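Local coordinates for protein receptor-type adenylate cyclase GRESAG 4.3 (Trypanosoma brucei, PDB 1FX4) that converts ATP to 3',5'-cyclic AMP and diphosphate in its magnesium-dependent class III catalytic domain, and could serve as a receptor for an unknown ligand, at residues T40-R43 / L44-L48; A78-L81 / Q82-L86. All blocks are in the same frame, centred on the assembly; numbering follows the deposited sequence.

Contact 1 (T40-R43 / L44-L48); sequences THHR and LIRSL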
loop_
_atom_site.group_PDB
_atom_site.type_symbol
_atom_site.label_atom_id
_atom_site.label_comp_id
_atom_site.label_asym_id
_atom_site.label_seq_id
_atom_site.Cartn_x
_atom_site.Cartn_y
_atom_site.Cartn_z
ATOM N N THR A 40 15.320 5.063 7.671
ATOM C CA THR A 40 15.475 5.932 8.842
ATOM C C THR A 40 14.080 6.378 9.291
ATOM O O THR A 40 13.750 6.337 10.478
ATOM C CB THR A 40 16.360 7.151 8.496
ATOM O OG1 THR A 40 17.673 6.686 8.150
ATOM C CG2 THR A 40 16.463 8.115 9.663
ATOM N N HIS A 41 13.258 6.763 8.316
ATOM C CA HIS A 41 11.884 7.195 8.552
ATOM C C HIS A 41 11.145 6.113 9.343
ATOM O O HIS A 41 10.520 6.415 10.372
ATOM C CB HIS A 41 11.225 7.473 7.179
ATOM C CG HIS A 41 9.727 7.443 7.174
ATOM N ND1 HIS A 41 9.006 6.274 7.059
ATOM C CD2 HIS A 41 8.819 8.449 7.119
ATOM C CE1 HIS A 41 7.722 6.561 6.932
ATOM N NE2 HIS A 41 7.583 7.874 6.964
ATOM N N HIS A 42 11.255 4.856 8.901
ATOM C CA HIS A 42 10.573 3.760 9.613
ATOM C C HIS A 42 11.092 3.582 11.040
ATOM O O HIS A 42 10.324 3.330 11.967
ATOM C CB HIS A 42 10.710 2.439 8.871
ATOM C CG HIS A 42 9.775 2.304 7.710
ATOM N ND1 HIS A 42 9.367 3.385 6.961
ATOM C CD2 HIS A 42 9.144 1.225 7.189
ATOM C CE1 HIS A 42 8.523 2.979 6.027
ATOM N NE2 HIS A 42 8.370 1.671 6.144
ATOM N N ARG A 43 12.404 3.682 11.206
ATOM C CA ARG A 43 12.984 3.526 12.542
ATOM C C ARG A 43 12.520 4.635 13.480
ATOM O O ARG A 43 12.191 4.375 14.631
ATOM C CB ARG A 43 14.514 3.514 12.488
ATOM C CG ARG A 43 15.123 2.187 12.167
ATOM C CD ARG A 43 16.609 2.172 12.545
ATOM N NE ARG A 43 17.287 3.412 12.169
ATOM C CZ ARG A 43 17.740 3.694 10.947
ATOM N NH1 ARG A 43 17.606 2.821 9.957
ATOM N NH2 ARG A 43 18.301 4.874 10.716
ATOM N N LEU A 44 12.506 5.876 12.996
ATOM C CA LEU A 44 12.079 7.005 13.820
ATOM C C LEU A 44 10.632 6.835 14.232
ATOM O O LEU A 44 10.289 6.974 15.413
ATOM C CB LEU A 44 12.228 8.338 13.083
ATOM C CG LEU A 44 13.631 8.773 12.662
ATOM C CD1 LEU A 44 13.523 10.092 11.904
ATOM C CD2 LEU A 44 14.516 8.938 13.905
ATOM N N ILE A 45 9.774 6.531 13.260
ATOM C CA ILE A 45 8.367 6.359 13.575
ATOM C C ILE A 45 8.097 5.201 14.532
ATOM O O ILE A 45 7.297 5.330 15.441
ATOM C CB ILE A 45 7.503 6.266 12.298
ATOM C CG1 ILE A 45 7.570 7.616 11.573
ATOM C CG2 ILE A 45 6.077 5.881 12.657
ATOM C CD1 ILE A 45 6.879 7.625 10.185
ATOM N N ARG A 46 8.778 4.081 14.339
ATOM C CA ARG A 46 8.587 2.936 15.226
ATOM C C ARG A 46 9.057 3.217 16.660
ATOM O O ARG A 46 8.471 2.704 17.608
ATOM C CB ARG A 46 9.235 1.685 14.646
ATOM C CG ARG A 46 8.437 1.166 13.464
ATOM C CD ARG A 46 9.087 0.012 12.740
ATOM N NE ARG A 46 8.117 -0.561 11.815
ATOM C CZ ARG A 46 8.374 -0.958 10.572
ATOM N NH1 ARG A 46 9.595 -0.861 10.066
ATOM N NH2 ARG A 46 7.387 -1.458 9.836
ATOM N N SER A 47 10.073 4.067 16.812
ATOM C CA SER A 47 10.552 4.446 18.146
ATOM C C SER A 47 9.470 5.263 18.838
ATOM O O SER A 47 9.279 5.155 20.047
ATOM C CB SER A 47 11.828 5.296 18.061
ATOM O OG SER A 47 12.878 4.579 17.434
ATOM N N LEU A 48 8.798 6.118 18.069
ATOM C CA LEU A 48 7.736 6.972 18.594
ATOM C C LEU A 48 6.516 6.139 18.964
ATOM O O LEU A 48 5.869 6.398 19.992
ATOM C CB LEU A 48 7.357 8.042 17.569
ATOM C CG LEU A 48 8.449 9.093 17.372
ATOM C CD1 LEU A 48 8.146 9.962 16.166
ATOM C CD2 LEU A 48 8.552 9.939 18.632
#

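Contact 2 (A78-L81 / Q82-L86); sequences AQEL and QLCFL. Unlike the reference sequence in segment 82-86: Cys84 (reference Arg).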
loop_
_atom_site.group_PDB
_atom_site.type_symbol
_atom_site.label_atom_id
_atom_site.label_comp_id
_atom_site.label_asym_id
_atom_site.label_seq_id
_atom_site.Cartn_x
_atom_site.Cartn_y
_atom_site.Cartn_z
ATOM N N ALA A 78 2.457 12.503 16.921
ATOM C CA ALA A 78 2.481 13.285 15.682
ATOM C C ALA A 78 3.367 14.527 15.803
ATOM O O ALA A 78 4.105 14.872 14.879
ATOM C CB ALA A 78 1.070 13.679 15.282
ATOM N N GLN A 79 3.293 15.199 16.947
ATOM C CA GLN A 79 4.094 16.388 17.162
ATOM C C GLN A 79 5.565 16.026 17.229
ATOM O O GLN A 79 6.401 16.678 16.610
ATOM C CB GLN A 79 3.658 17.099 18.444
ATOM C CG GLN A 79 4.547 18.270 18.807
ATOM C CD GLN A 79 3.852 19.216 19.749
ATOM O OE1 GLN A 79 4.280 19.398 20.891
ATOM N NE2 GLN A 79 2.756 19.811 19.286
ATOM N N GLU A 80 5.883 14.964 17.960
ATOM C CA GLU A 80 7.267 14.545 18.087
ATOM C C GLU A 80 7.785 14.022 16.753
ATOM O O GLU A 80 8.965 14.159 16.442
ATOM C CB GLU A 80 7.426 13.489 19.179
ATOM C CG GLU A 80 8.824 13.462 19.767
ATOM C CD GLU A 80 9.269 14.832 20.294
ATOM O OE1 GLU A 80 10.472 15.151 20.150
ATOM O OE2 GLU A 80 8.419 15.586 20.839
ATOM N N LEU A 81 6.892 13.448 15.955
ATOM C CA LEU A 81 7.301 12.960 14.645
ATOM C C LEU A 81 7.860 14.139 13.841
ATOM O O LEU A 81 8.978 14.075 13.360
ATOM C CB LEU A 81 6.118 12.305 13.922
ATOM C CG LEU A 81 6.408 11.596 12.589
ATOM C CD1 LEU A 81 5.237 10.682 12.261
ATOM C CD2 LEU A 81 6.632 12.580 11.455
ATOM N N GLN A 82 7.092 15.221 13.709
ATOM C CA GLN A 82 7.557 16.373 12.939
ATOM C C GLN A 82 8.878 16.949 13.471
ATOM O O GLN A 82 9.802 17.254 12.684
ATOM C CB GLN A 82 6.489 17.456 12.900
ATOM C CG GLN A 82 5.187 16.995 12.242
ATOM C CD GLN A 82 5.385 16.652 10.781
ATOM O OE1 GLN A 82 6.378 17.053 10.174
ATOM N NE2 GLN A 82 4.436 15.911 10.206
ATOM N N LEU A 83 8.980 17.050 14.799
ATOM C CA LEU A 83 10.188 17.576 15.417
ATOM C C LEU A 83 11.406 16.669 15.228
ATOM O O LEU A 83 12.499 17.150 14.939
ATOM C CB LEU A 83 9.940 17.849 16.902
ATOM C CG LEU A 83 8.981 19.019 17.150
ATOM C CD1 LEU A 83 8.480 19.013 18.578
ATOM C CD2 LEU A 83 9.681 20.349 16.807
ATOM N N CYS A 84 11.213 15.360 15.381
ATOM C CA CYS A 84 12.296 14.397 15.226
ATOM C C CYS A 84 12.830 14.424 13.801
ATOM O O CYS A 84 14.031 14.499 13.581
ATOM C CB CYS A 84 11.818 12.980 15.576
ATOM S SG CYS A 84 11.597 12.706 17.392
ATOM N N PHE A 85 11.926 14.396 12.832
ATOM C CA PHE A 85 12.331 14.429 11.423
ATOM C C PHE A 85 13.049 15.735 11.082
ATOM O O PHE A 85 14.000 15.746 10.297
ATOM C CB PHE A 85 11.104 14.246 10.527
ATOM C CG PHE A 85 10.737 12.809 10.294
ATOM C CD1 PHE A 85 10.302 12.000 11.336
ATOM C CD2 PHE A 85 10.821 12.262 9.018
ATOM C CE1 PHE A 85 9.971 10.659 11.116
ATOM C CE2 PHE A 85 10.491 10.918 8.792
ATOM C CZ PHE A 85 10.059 10.124 9.840
ATOM N N LEU A 86 12.617 16.836 11.690
ATOM C CA LEU A 86 13.244 18.134 11.443
ATOM C C LEU A 86 14.657 18.192 12.026
ATOM O O LEU A 86 15.579 18.708 11.398
ATOM C CB LEU A 86 12.414 19.270 12.068
ATOM C CG LEU A 86 13.084 20.652 12.163
ATOM C CD1 LEU A 86 13.428 21.183 10.764
ATOM C CD2 LEU A 86 12.181 21.613 12.891
#

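Contact 1 (T40-R43 / L44-L48)
His41 and Ile45, one helical turn apart, meet methyl to ring: CD1 of Ile45 lies over one face of the imidazole, 3.6 Å from the centroid of the His41 ring and 23° off its normal, a CH-pi contact displaced toward the NE2 side. The His41 ring reaches this place because its CG is anti to the backbone N (chi1 159°). In the plane of that ring, ND1 of His41 is hydrogen-bonded to ND1 of His42 at 2.9 Å, with the proton on one nitrogen or the other, which ties the rotation of the two imidazoles together. His42 runs alongside Arg46, pointing the same way. The guanidinium stands almost perpendicular to the imidazole, planes 85° apart, and its NH1 comes to the ring edge 3.6 Å from CD2 of His42, while NH2 of Arg46 makes a salt bridge to Glu56. On the exposed side, O of Arg43 takes two bonds, from N of Ser47 and, at 2.9 Å, from OG of Ser47, the donors arriving from opposite faces of the carbonyl plane. These i to i+4 pairs mark an alpha-helix of the cyclase catalytic domain, where His41 lies near magnesium ligand Asp62. Within helix 34-51 the faces divide: Leu44, Ile45 and Leu48 pack on helix 71-87, Ile45 also touches Phe64 and Ile66 of strand 63-68, and His42 and Arg46 lie against Thr59 of strand 55-60.

Contact 2 (A78-L81 / Q82-L86)
Residues 78-81 and 82-86 form one unbroken piece of alpha-helix, joined by four successive i to i+4 backbone bonds. They run from N of Gln82 to O of Ala78 at 3.2 Å, then from Leu83 to Gln79 and from Cys84 to Glu80, and finish with N of Phe85 to O of Leu81 at 3.0 Å. The side chains follow the same spacing. Leu81 and Phe85 make the main apolar pair: CD2 of Leu81 approaches CD1 of Phe85 to 3.7 Å and lies off-centre to the ring, 4.2 Å from the centroid of Phe85 and 30° off its normal, a glancing CH-pi contact. Leu81 sends its CG anti to the backbone N (chi1 -173°), whereas Phe85 has CG beside its own N; the two side chains slant across one another. On another side of the helix, Gln79 and Leu83 run alongside each other, CG of Gln79 lying 4.0 Å from CD1 of Leu83. CG of Glu80 comes within 3.7 Å of SG of Cys84, a residue that is arginine in the reference sequence, and the bend at chi2 (55°) turns the carboxylate so that OE1 of Glu80 lies 3.9 Å from the same sulfur, a contact and not a bond. Gln82 carries its amide away from the helix to partners beyond it: NE2 bonds to O of Val134 at the central sheet, and OE1 accepts from NH1 of Arg222. The chemistry is therefore divided round the helix. Leu81 and Phe85 supply hydrocarbon and ring surface, packing on Val134, and the buried Gln82 spends both amide atoms on hydrogen bonds, so its polar group is satisfied and its rotation fixed between strand 134-141 and Arg222.

Contact 1, on helix 34-51, precedes contact 2, on helix 71-87, along the chain; strands 55-60 and 63-68 of the seven-stranded sheet come between them. Their centres are 10 Å apart, and the two helices pack together within the class III cyclase catalytic domain. The ring of His41 meets that of Phe85 nearly at right angles, with CD2 of His41 3.4 Å from CE2 of Phe85, and Leu48 rests on Leu81 and Glu80. Contact 1 is closer to the metal site: the His41 side chain lies about 8 Å from the magnesium ion, the Phe85 side chain about 12 Å. Helix 34-51 thus borders the site of magnesium-binding Asp62 through His41, while helix 71-87 backs it from farther off.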